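Local atomic coordinates of shikimate 5-dehydrogenase (Mycobacterium fortuitum subsp. fortuitum DSM 46621, PDB entry 4XIJ), a protein that probably catalyses the NADP-dependent interconversion of 3-dehydroshikimate and shikimate in the shikimate pathway to chorismate. Residues Val216-Asp221 with Glu241-Leu246. Residues are numbered along the deposited sequence; the frame is centred on the assembly and turned at random.
Sequences VPRVLD and EAINGL
Leu220 and Ile243 meet where the last two strands of a Rossmann-type parallel sheet lie side by side, an instance of how a beta-alpha-beta unit closes the edge of such a sheet. Strands 218-221 and 241-243 run in the same direction, 19° apart, and four backbone bonds zip them together, in order from Glu241 N to Pro217 O, Val219 N to Glu241 O, Ile243 N to Val219 O and Asp221 N to Ile243 O. Asp221 N to Ile243 O is the shortest, at 2.8 Å. In the parallel manner, Val219 bonds Glu241 and Ile243, the residues on either side of its bridge partner Ala242.

The close packing is mostly apolar. Leu220 swings CG anti to its backbone N (chi1 172°), which carries CD1 outward to within 3.7 Å of Ile243 CG2. On the same face, the methyl Ile243 CD1 lies oblique to the guanidinium, 3.7 Å from Arg218 NH2, where the packing passes into the polar end.

Toward the start of the strands the contact becomes polar and opens to solvent. Arg218 and Glu241 extend side by side from this face, and a bend at chi3 turns the guanidinium so that Arg218 NE donates to Glu241 OE1 at 2.9 Å in a salt bridge. The oxygen lies at the guanidinium edge, near its plane, but the bond arrives on the anti side of the carboxylate, tilted out of its plane, and the two planes stand 57° apart. Arg218 NH2 adds a weak bond to Glu241 OE1, 3.3 Å away, and another bond to Leu122 O.

Beyond Ile243, Asn244 OD1 accepts from Leu246 N, capping the start of helix 246-261. Helix 230-237, the crossover between the strands, covers the Val219 and Ala242 face; helix 114-122 packs on Leu220 from the other, while strand 196-199 continues the sheet inward.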
loop_
_atom_site.group_PDB
_atom_site.type_symbol
_atom_site.label_atom_id
_atom_site.label_comp_id
_atom_site.label_asym_id
_atom_site.label_seq_id
_atom_site.Cartn_x
_atom_site.Cartn_y
_atom_site.Cartn_z
ATOM N N VAL A 216 -14.549 -16.558 -0.983
ATOM C CA VAL A 216 -14.632 -15.094 -1.096
ATOM C C VAL A 216 -14.540 -14.723 -2.581
ATOM O O VAL A 216 -13.634 -15.182 -3.239
ATOM C CB VAL A 216 -13.497 -14.427 -0.321
ATOM C CG1 VAL A 216 -13.581 -12.905 -0.478
ATOM C CG2 VAL A 216 -13.515 -14.808 1.222
ATOM N N PRO A 217 -15.521 -13.959 -3.111
ATOM C CA PRO A 217 -15.582 -13.831 -4.573
ATOM C C PRO A 217 -14.376 -13.142 -5.215
ATOM O O PRO A 217 -14.038 -13.488 -6.332
ATOM C CB PRO A 217 -16.872 -13.019 -4.785
ATOM C CG PRO A 217 -17.716 -13.374 -3.603
ATOM C CD PRO A 217 -16.738 -13.456 -2.449
ATOM N N ARG A 218 -13.798 -12.148 -4.552
ATOM C CA ARG A 218 -12.674 -11.387 -5.085
ATOM C C ARG A 218 -11.664 -11.228 -3.976
ATOM O O ARG A 218 -11.974 -10.754 -2.890
ATOM C CB ARG A 218 -13.151 -10.046 -5.611
ATOM C CG ARG A 218 -14.208 -10.255 -6.667
ATOM C CD ARG A 218 -14.582 -8.947 -7.329
ATOM N NE ARG A 218 -13.491 -8.353 -8.106
ATOM C CZ ARG A 218 -12.878 -7.215 -7.797
ATOM N NH1 ARG A 218 -13.255 -6.556 -6.718
ATOM N NH2 ARG A 218 -11.898 -6.749 -8.576
ATOM N N VAL A 219 -10.439 -11.651 -4.227
ATOM C CA VAL A 219 -9.388 -11.627 -3.219
ATOM C C VAL A 219 -8.151 -10.925 -3.764
ATOM O O VAL A 219 -7.624 -11.331 -4.812
ATOM C CB VAL A 219 -9.024 -13.064 -2.759
ATOM C CG1 VAL A 219 -7.850 -12.999 -1.770
ATOM C CG2 VAL A 219 -10.278 -13.715 -2.125
ATOM N N LEU A 220 -7.727 -9.864 -3.076
ATOM C CA LEU A 220 -6.457 -9.198 -3.307
ATOM C C LEU A 220 -5.440 -9.810 -2.355
ATOM O O LEU A 220 -5.572 -9.699 -1.137
ATOM C CB LEU A 220 -6.592 -7.677 -3.103
ATOM C CG LEU A 220 -5.292 -6.897 -3.126
ATOM C CD1 LEU A 220 -4.661 -7.013 -4.505
ATOM C CD2 LEU A 220 -5.622 -5.427 -2.803
ATOM N N ASP A 221 -4.461 -10.507 -2.937
ATOM C CA ASP A 221 -3.393 -11.118 -2.183
ATOM C C ASP A 221 -2.165 -10.193 -2.281
ATOM O O ASP A 221 -1.699 -9.898 -3.379
ATOM C CB ASP A 221 -3.091 -12.502 -2.776
ATOM C CG ASP A 221 -2.156 -13.323 -1.933
ATOM O OD1 ASP A 221 -1.573 -12.821 -0.958
ATOM O OD2 ASP A 221 -2.050 -14.529 -2.218
ATOM N N GLU A 241 -12.092 -14.416 -8.385
ATOM C CA GLU A 241 -11.001 -13.649 -8.962
ATOM C C GLU A 241 -9.925 -13.410 -7.930
ATOM O O GLU A 241 -10.222 -12.969 -6.805
ATOM C CB GLU A 241 -11.520 -12.294 -9.474
ATOM C CG GLU A 241 -10.381 -11.461 -10.104
ATOM C CD GLU A 241 -10.787 -10.057 -10.516
ATOM O OE1 GLU A 241 -11.916 -9.631 -10.176
ATOM O OE2 GLU A 241 -9.964 -9.391 -11.180
ATOM N N ALA A 242 -8.681 -13.661 -8.311
ATOM C CA ALA A 242 -7.546 -13.406 -7.449
ATOM C C ALA A 242 -6.670 -12.362 -8.132
ATOM O O ALA A 242 -6.364 -12.468 -9.332
ATOM C CB ALA A 242 -6.737 -14.708 -7.190
ATOM N N ILE A 243 -6.277 -11.353 -7.371
ATOM C CA ILE A 243 -5.420 -10.258 -7.832
ATOM C C ILE A 243 -4.147 -10.270 -6.991
ATOM O O ILE A 243 -4.249 -10.450 -5.757
ATOM C CB ILE A 243 -6.121 -8.910 -7.641
ATOM C CG1 ILE A 243 -7.437 -8.889 -8.419
ATOM C CG2 ILE A 243 -5.245 -7.740 -8.091
ATOM C CD1 ILE A 243 -8.444 -7.969 -7.820
ATOM N N ASN A 244 -2.962 -10.112 -7.594
ATOM C CA ASN A 244 -1.767 -10.160 -6.718
ATOM C C ASN A 244 -1.150 -8.825 -6.359
ATOM O O ASN A 244 -1.555 -7.777 -6.854
ATOM C CB ASN A 244 -0.678 -11.094 -7.281
ATOM C CG ASN A 244 0.031 -10.589 -8.534
ATOM O OD1 ASN A 244 0.359 -9.426 -8.661
ATOM N ND2 ASN A 244 0.388 -11.525 -9.394
ATOM N N GLY A 245 -0.158 -8.884 -5.463
ATOM C CA GLY A 245 0.402 -7.685 -4.878
ATOM C C GLY A 245 1.110 -6.768 -5.841
ATOM O O GLY A 245 1.311 -5.611 -5.499
ATOM N N LEU A 246 1.491 -7.244 -7.028
ATOM C CA LEU A 246 2.092 -6.304 -8.006
ATOM C C LEU A 246 1.102 -5.191 -8.325
ATOM O O LEU A 246 1.514 -4.061 -8.619
ATOM C CB LEU A 246 2.527 -6.993 -9.306
ATOM C CG LEU A 246 3.741 -7.892 -9.101
ATOM C CD1 LEU A 246 3.930 -8.671 -10.411
ATOM C CD2 LEU A 246 5.022 -7.081 -8.722
#